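Local structure of penicillin-binding protein PbpB (Mycobacterium tuberculosis, 6KGU) at residues A[241-244]-A[245-248]; A[435-438]-A[439-443]. The protein synthesises cross-linked peptidoglycan from lipid intermediates, with a transpeptidase domain that beta-lactam antibiotics such as aztreonam inactivate. All coordinates share one frame; numbering follows the deposited sequence.

Interaction 1 of 2, residues A[241-244]-A[245-248]; sequences TFDP and SQDI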
ATOM      1  N   THR A 241       6.880  13.450   8.646  1.00 27.10           N
ATOM      2  CA  THR A 241       6.232  14.292   7.645  1.00 24.15           C
ATOM      3  C   THR A 241       6.430  15.766   7.971  1.00 34.27           C
ATOM      4  O   THR A 241       6.199  16.201   9.106  1.00 29.01           O
ATOM      5  CB  THR A 241       4.737  13.994   7.575  1.00 27.35           C
ATOM      6  OG1 THR A 241       4.525  12.595   7.342  1.00 30.87           O
ATOM      7  CG2 THR A 241       4.094  14.793   6.450  1.00 27.71           C
ATOM      8  N   PHE A 242       6.794  16.549   6.958  1.00 30.61           N
ATOM      9  CA  PHE A 242       7.079  17.957   7.181  1.00 31.08           C
ATOM     10  C   PHE A 242       5.810  18.737   7.528  1.00 32.72           C
ATOM     11  O   PHE A 242       4.676  18.261   7.392  1.00 30.90           O
ATOM     12  CB  PHE A 242       7.740  18.570   5.954  1.00 26.44           C
ATOM     13  CG  PHE A 242       6.773  18.988   4.872  1.00 30.14           C
ATOM     14  CD1 PHE A 242       5.984  18.047   4.219  1.00 28.31           C
ATOM     15  CD2 PHE A 242       6.681  20.313   4.488  1.00 30.72           C
ATOM     16  CE1 PHE A 242       5.110  18.421   3.199  1.00 29.46           C
ATOM     17  CE2 PHE A 242       5.813  20.692   3.479  1.00 30.78           C
ATOM     18  CZ  PHE A 242       5.027  19.735   2.826  1.00 30.68           C
ATOM     19  N   ASP A 243       6.019  19.971   7.968  1.00 30.30           N
ATOM     20  CA  ASP A 243       4.906  20.838   8.346  1.00 26.98           C
ATOM     21  C   ASP A 243       4.825  21.997   7.365  1.00 29.36           C
ATOM     22  O   ASP A 243       5.653  22.921   7.438  1.00 33.30           O
ATOM     23  CB  ASP A 243       5.092  21.352   9.774  1.00 32.27           C
ATOM     24  CG  ASP A 243       3.938  22.210  10.251  1.00 37.58           C
ATOM     25  OD1 ASP A 243       3.035  22.562   9.451  1.00 35.08           O
ATOM     26  OD2 ASP A 243       3.955  22.553  11.442  1.00 41.42           O
ATOM     27  N   PRO A 244       3.857  22.002   6.445  1.00 33.90           N
ATOM     28  CA  PRO A 244       3.789  23.082   5.449  1.00 29.77           C
ATOM     29  C   PRO A 244       3.384  24.436   6.020  1.00 35.08           C
ATOM     30  O   PRO A 244       3.434  25.425   5.286  1.00 32.71           O
ATOM     31  CB  PRO A 244       2.748  22.568   4.452  1.00 31.85           C
ATOM     32  CG  PRO A 244       1.843  21.688   5.277  1.00 31.81           C
ATOM     33  CD  PRO A 244       2.738  21.046   6.317  1.00 30.51           C
ATOM     34  N   SER A 245       2.979  24.526   7.285  1.00 36.90           N
ATOM     35  CA  SER A 245       2.812  25.842   7.895  1.00 35.30           C
ATOM     36  C   SER A 245       4.146  26.477   8.263  1.00 40.92           C
ATOM     37  O   SER A 245       4.160  27.591   8.791  1.00 44.45           O
ATOM     38  CB  SER A 245       1.925  25.748   9.142  1.00 34.27           C
ATOM     39  OG  SER A 245       2.621  25.152  10.238  1.00 37.17           O
ATOM     40  N   GLN A 246       5.255  25.788   8.022  1.00 35.04           N
ATOM     41  CA  GLN A 246       6.595  26.247   8.345  1.00 40.55           C
ATOM     42  C   GLN A 246       7.429  26.287   7.079  1.00 38.59           C
ATOM     43  O   GLN A 246       7.179  25.550   6.130  1.00 34.70           O
ATOM     44  CB  GLN A 246       7.280  25.325   9.362  1.00 39.42           C
ATOM     45  CG  GLN A 246       7.314  25.867  10.765  1.00 54.87           C
ATOM     46  CD  GLN A 246       5.937  26.075  11.326  1.00 58.56           C
ATOM     47  OE1 GLN A 246       5.045  25.250  11.121  1.00 61.16           O
ATOM     48  NE2 GLN A 246       5.746  27.185  12.039  1.00 58.95           N
ATOM     49  N   ASP A 247       8.453  27.130   7.089  1.00 41.01           N
ATOM     50  CA  ASP A 247       9.285  27.307   5.911  1.00 39.57           C
ATOM     51  C   ASP A 247      10.024  26.021   5.559  1.00 41.17           C
ATOM     52  O   ASP A 247      10.658  25.394   6.414  1.00 41.86           O
ATOM     53  CB  ASP A 247      10.283  28.433   6.136  1.00 47.45           C
ATOM     54  CG  ASP A 247      11.232  28.585   4.975  1.00 55.78           C
ATOM     55  OD1 ASP A 247      10.799  29.086   3.913  1.00 63.21           O
ATOM     56  OD2 ASP A 247      12.403  28.188   5.113  1.00 60.27           O
ATOM     57  N   ILE A 248       9.963  25.652   4.283  1.00 40.27           N
ATOM     58  CA  ILE A 248      10.552  24.401   3.825  1.00 45.34           C
ATOM     59  C   ILE A 248      12.054  24.382   4.096  1.00 51.58           C
ATOM     60  O   ILE A 248      12.627  23.337   4.445  1.00 44.99           O
ATOM     61  CB  ILE A 248      10.222  24.193   2.330  1.00 47.69           C
ATOM     62  CG1 ILE A 248      10.288  22.722   1.977  1.00 42.51           C
ATOM     63  CG2 ILE A 248      11.112  25.038   1.409  1.00 42.59           C
ATOM     64  CD1 ILE A 248       9.185  21.956   2.633  1.00 54.49           C
TER
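Asp243 and Ser245 meet in a tight surface turn, a local polar contact in the long loop between strand 233-238 and helix 259-262, and a small apolar contact between Phe242 and Ile248 joins the two ends of the same bend. The backbone turns at Pro244 and Ser245, and Gln246 N closes the turn with a hydrogen bond of 3.0 Å to Asp243 O. The Asp243 carboxylate reinforces it: CG is swung opposite the backbone N (chi1 -177°) and sends the acid forward over the amide that follows Pro244. Ser245 N bonds to Asp243 OD1 at 2.9 Å, approaching from well above the carboxylate plane, 46° out of it. The hydroxyl of the same serine gathers at this acid too, with Ser245 OG 2.7 Å from Asp243 OD1, although the second oxygen, Asp243 OD2, is not much farther from OG, at 3.2 Å. Main chain and side chain of Ser245 thus both come close to one carboxylate oxygen, and the N-H bond should restrain the rotation of the acid.

On the two flanks of the turn, the CD1 methyl of Ile248 touches Phe242 CD2 at 3.5 Å and Phe242 CE2 at 3.7 Å, approaching the ring obliquely. Pro244 CD lies over one face of this ring, offset toward its rim. Ala135 of helix 135-138 and Leu256 also touch the phenyl group, so Phe242 is buried although the turn is largely at the surface. Gln251 accepts a hydrogen bond from Asp243 N through its OE1, tying the turn to the following part of the loop.

An Asp-Pro-Ser sequence in which the aspartate carboxylate accepts from the backbone N two residues on is an Asx turn, here superimposed on a type I beta turn from Asp243 to Gln246.

Interaction 2 of 2, residues A[435-438]-A[439-443]; sequences SAQT and AQTVR
Gln440 runs, extended, alongside the carbonyl of Ala436, one turn earlier in the helix. Its CB lies 3.5 Å from Ala436 O, the carbonyl that also accepts the backbone hydrogen bond from Gln440 N. With CG set opposite the carbonyl carbon of its own residue (chi1 -72°), the chain continues past the same oxygen: CG and then CD each pass 3.3 Å from Ala436 O. At the tip, NE2 rests 3.9 Å from the methyl CB of Ala436 and donates a hydrogen bond to Asp403, while OE1 faces Gln437 NE2 at a loose 4.0 Å, the two amide planes being 79° apart. Gln440 CA lies over the centre of one face of the Arg443 guanidinium.

On another side of the helix, Thr441 OG1 approaches Gln437 O at 3.1 Å, and a water touches that hydroxyl and, weakly, Gln437 OE1. The helix starts at Ser435, an N-cap whose OG accepts from Thr438 N at 3.0 Å.

Glu281 receives both Thr438 OG1 and Ser435 N, while Thr438, Thr441 and Val442 pack on Ile280 and Ser277 of helix 272-281. Helix 436-445 is also tied, by Gln440 NE2 and a salt bridge from Arg443, to Asp403 in the loop just after helix 390-401, where Arg443 NH1 donates to Ile400 O as well.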
ATOM      1  N   SER A 435     -11.567 -14.688 -10.652  1.00 32.23           N
ATOM      2  CA  SER A 435     -13.000 -14.754 -10.396  1.00 26.64           C
ATOM      3  C   SER A 435     -13.303 -14.405  -8.938  1.00 31.93           C
ATOM      4  O   SER A 435     -12.419 -14.403  -8.070  1.00 29.64           O
ATOM      5  CB  SER A 435     -13.557 -16.147 -10.717  1.00 33.79           C
ATOM      6  OG  SER A 435     -13.145 -17.116  -9.756  1.00 31.20           O
ATOM      7  N   ALA A 436     -14.583 -14.107  -8.675  1.00 30.86           N
ATOM      8  CA  ALA A 436     -15.006 -13.882  -7.292  1.00 28.96           C
ATOM      9  C   ALA A 436     -14.703 -15.097  -6.433  1.00 34.67           C
ATOM     10  O   ALA A 436     -14.232 -14.967  -5.294  1.00 32.39           O
ATOM     11  CB  ALA A 436     -16.494 -13.544  -7.237  1.00 30.70           C
ATOM     12  N   GLN A 437     -14.927 -16.300  -6.981  1.00 34.82           N
ATOM     13  CA  GLN A 437     -14.712 -17.535  -6.246  1.00 31.72           C
ATOM     14  C   GLN A 437     -13.241 -17.717  -5.885  1.00 29.61           C
ATOM     15  O   GLN A 437     -12.917 -18.167  -4.784  1.00 30.45           O
ATOM     16  CB  GLN A 437     -15.247 -18.721  -7.063  1.00 32.89           C
ATOM     17  CG  GLN A 437     -14.775 -20.072  -6.548  1.00 36.93           C
ATOM     18  CD  GLN A 437     -15.438 -20.451  -5.222  1.00 49.89           C
ATOM     19  OE1 GLN A 437     -14.920 -21.281  -4.485  1.00 58.48           O
ATOM     20  NE2 GLN A 437     -16.541 -19.813  -4.902  1.00 50.76           N
ATOM     21  N   THR A 438     -12.355 -17.409  -6.836  1.00 33.08           N
ATOM     22  CA  THR A 438     -10.923 -17.453  -6.556  1.00 30.71           C
ATOM     23  C   THR A 438     -10.552 -16.441  -5.481  1.00 27.82           C
ATOM     24  O   THR A 438      -9.881 -16.781  -4.493  1.00 29.42           O
ATOM     25  CB  THR A 438     -10.129 -17.187  -7.835  1.00 30.62           C
ATOM     26  OG1 THR A 438     -10.314 -18.262  -8.754  1.00 27.58           O
ATOM     27  CG2 THR A 438      -8.627 -17.070  -7.525  1.00 26.25           C
ATOM     28  N   ALA A 439     -10.977 -15.192  -5.652  1.00 27.97           N
ATOM     29  CA  ALA A 439     -10.684 -14.150  -4.674  1.00 29.85           C
ATOM     30  C   ALA A 439     -11.120 -14.553  -3.268  1.00 33.86           C
ATOM     31  O   ALA A 439     -10.374 -14.362  -2.303  1.00 28.66           O
ATOM     32  CB  ALA A 439     -11.367 -12.850  -5.090  1.00 27.01           C
ATOM     33  N   GLN A 440     -12.329 -15.103  -3.129  1.00 30.23           N
ATOM     34  CA  GLN A 440     -12.808 -15.521  -1.814  1.00 33.87           C
ATOM     35  C   GLN A 440     -11.943 -16.632  -1.239  1.00 35.42           C
ATOM     36  O   GLN A 440     -11.668 -16.659  -0.033  1.00 29.61           O
ATOM     37  CB  GLN A 440     -14.273 -15.966  -1.910  1.00 31.83           C
ATOM     38  CG  GLN A 440     -15.235 -14.789  -2.117  1.00 37.15           C
ATOM     39  CD  GLN A 440     -16.499 -15.180  -2.851  1.00 42.54           C
ATOM     40  OE1 GLN A 440     -16.850 -16.352  -2.915  1.00 44.90           O
ATOM     41  NE2 GLN A 440     -17.185 -14.198  -3.415  1.00 35.35           N
ATOM     42  N   THR A 441     -11.493 -17.551  -2.094  1.00 31.64           N
ATOM     43  CA  THR A 441     -10.638 -18.642  -1.650  1.00 32.17           C
ATOM     44  C   THR A 441      -9.266 -18.136  -1.206  1.00 32.23           C
ATOM     45  O   THR A 441      -8.727 -18.594  -0.189  1.00 30.02           O
ATOM     46  CB  THR A 441     -10.520 -19.672  -2.779  1.00 36.35           C
ATOM     47  OG1 THR A 441     -11.784 -20.322  -2.944  1.00 35.46           O
ATOM     48  CG2 THR A 441      -9.455 -20.717  -2.483  1.00 30.84           C
ATOM     49  N   VAL A 442      -8.691 -17.179  -1.934  1.00 27.23           N
ATOM     50  CA  VAL A 442      -7.380 -16.662  -1.553  1.00 27.76           C
ATOM     51  C   VAL A 442      -7.465 -15.890  -0.232  1.00 26.75           C
ATOM     52  O   VAL A 442      -6.598 -16.032   0.637  1.00 32.67           O
ATOM     53  CB  VAL A 442      -6.800 -15.796  -2.688  1.00 32.29           C
ATOM     54  CG1 VAL A 442      -5.560 -15.041  -2.210  1.00 26.42           C
ATOM     55  CG2 VAL A 442      -6.473 -16.667  -3.931  1.00 30.75           C
ATOM     56  N   ARG A 443      -8.508 -15.076  -0.059  1.00 25.19           N
ATOM     57  CA  ARG A 443      -8.744 -14.376   1.210  1.00 29.03           C
ATOM     58  C   ARG A 443      -8.806 -15.346   2.380  1.00 32.67           C
ATOM     59  O   ARG A 443      -8.215 -15.099   3.439  1.00 30.42           O
ATOM     60  CB  ARG A 443     -10.059 -13.577   1.166  1.00 32.47           C
ATOM     61  CG  ARG A 443     -10.078 -12.386   0.246  1.00 35.92           C
ATOM     62  CD  ARG A 443     -11.164 -11.376   0.646  1.00 35.47           C
ATOM     63  NE  ARG A 443     -12.525 -11.913   0.705  1.00 34.15           N
ATOM     64  CZ  ARG A 443     -13.403 -11.854  -0.298  1.00 35.65           C
ATOM     65  NH1 ARG A 443     -13.056 -11.338  -1.465  1.00 33.56           N
ATOM     66  NH2 ARG A 443     -14.626 -12.331  -0.142  1.00 34.93           N
TER
HETATM   67  O   HOH W   1     -11.849 -21.877  -5.549  1.00 45.75           O

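In the fold
Both interactions belong to the transpeptidase domain, but they lie on opposite sides of the chain's centre, with centres 44 Å apart and nearest atoms about 29 Å apart. Residues 241-248 form a loop turn lying close to helix 135-138, whereas residues 435-443 open a helix within the helical part of the domain. Neither touches the aztreonam pocket. Interaction 2 has the closer structural tie to it: its helix packs against helix 272-281, which begins three residues after Ser269, probably the acylated serine of an SxxK motif. Interaction 1 follows strand 233-238, an outer strand of the antiparallel sheet that also contains strand 473-483.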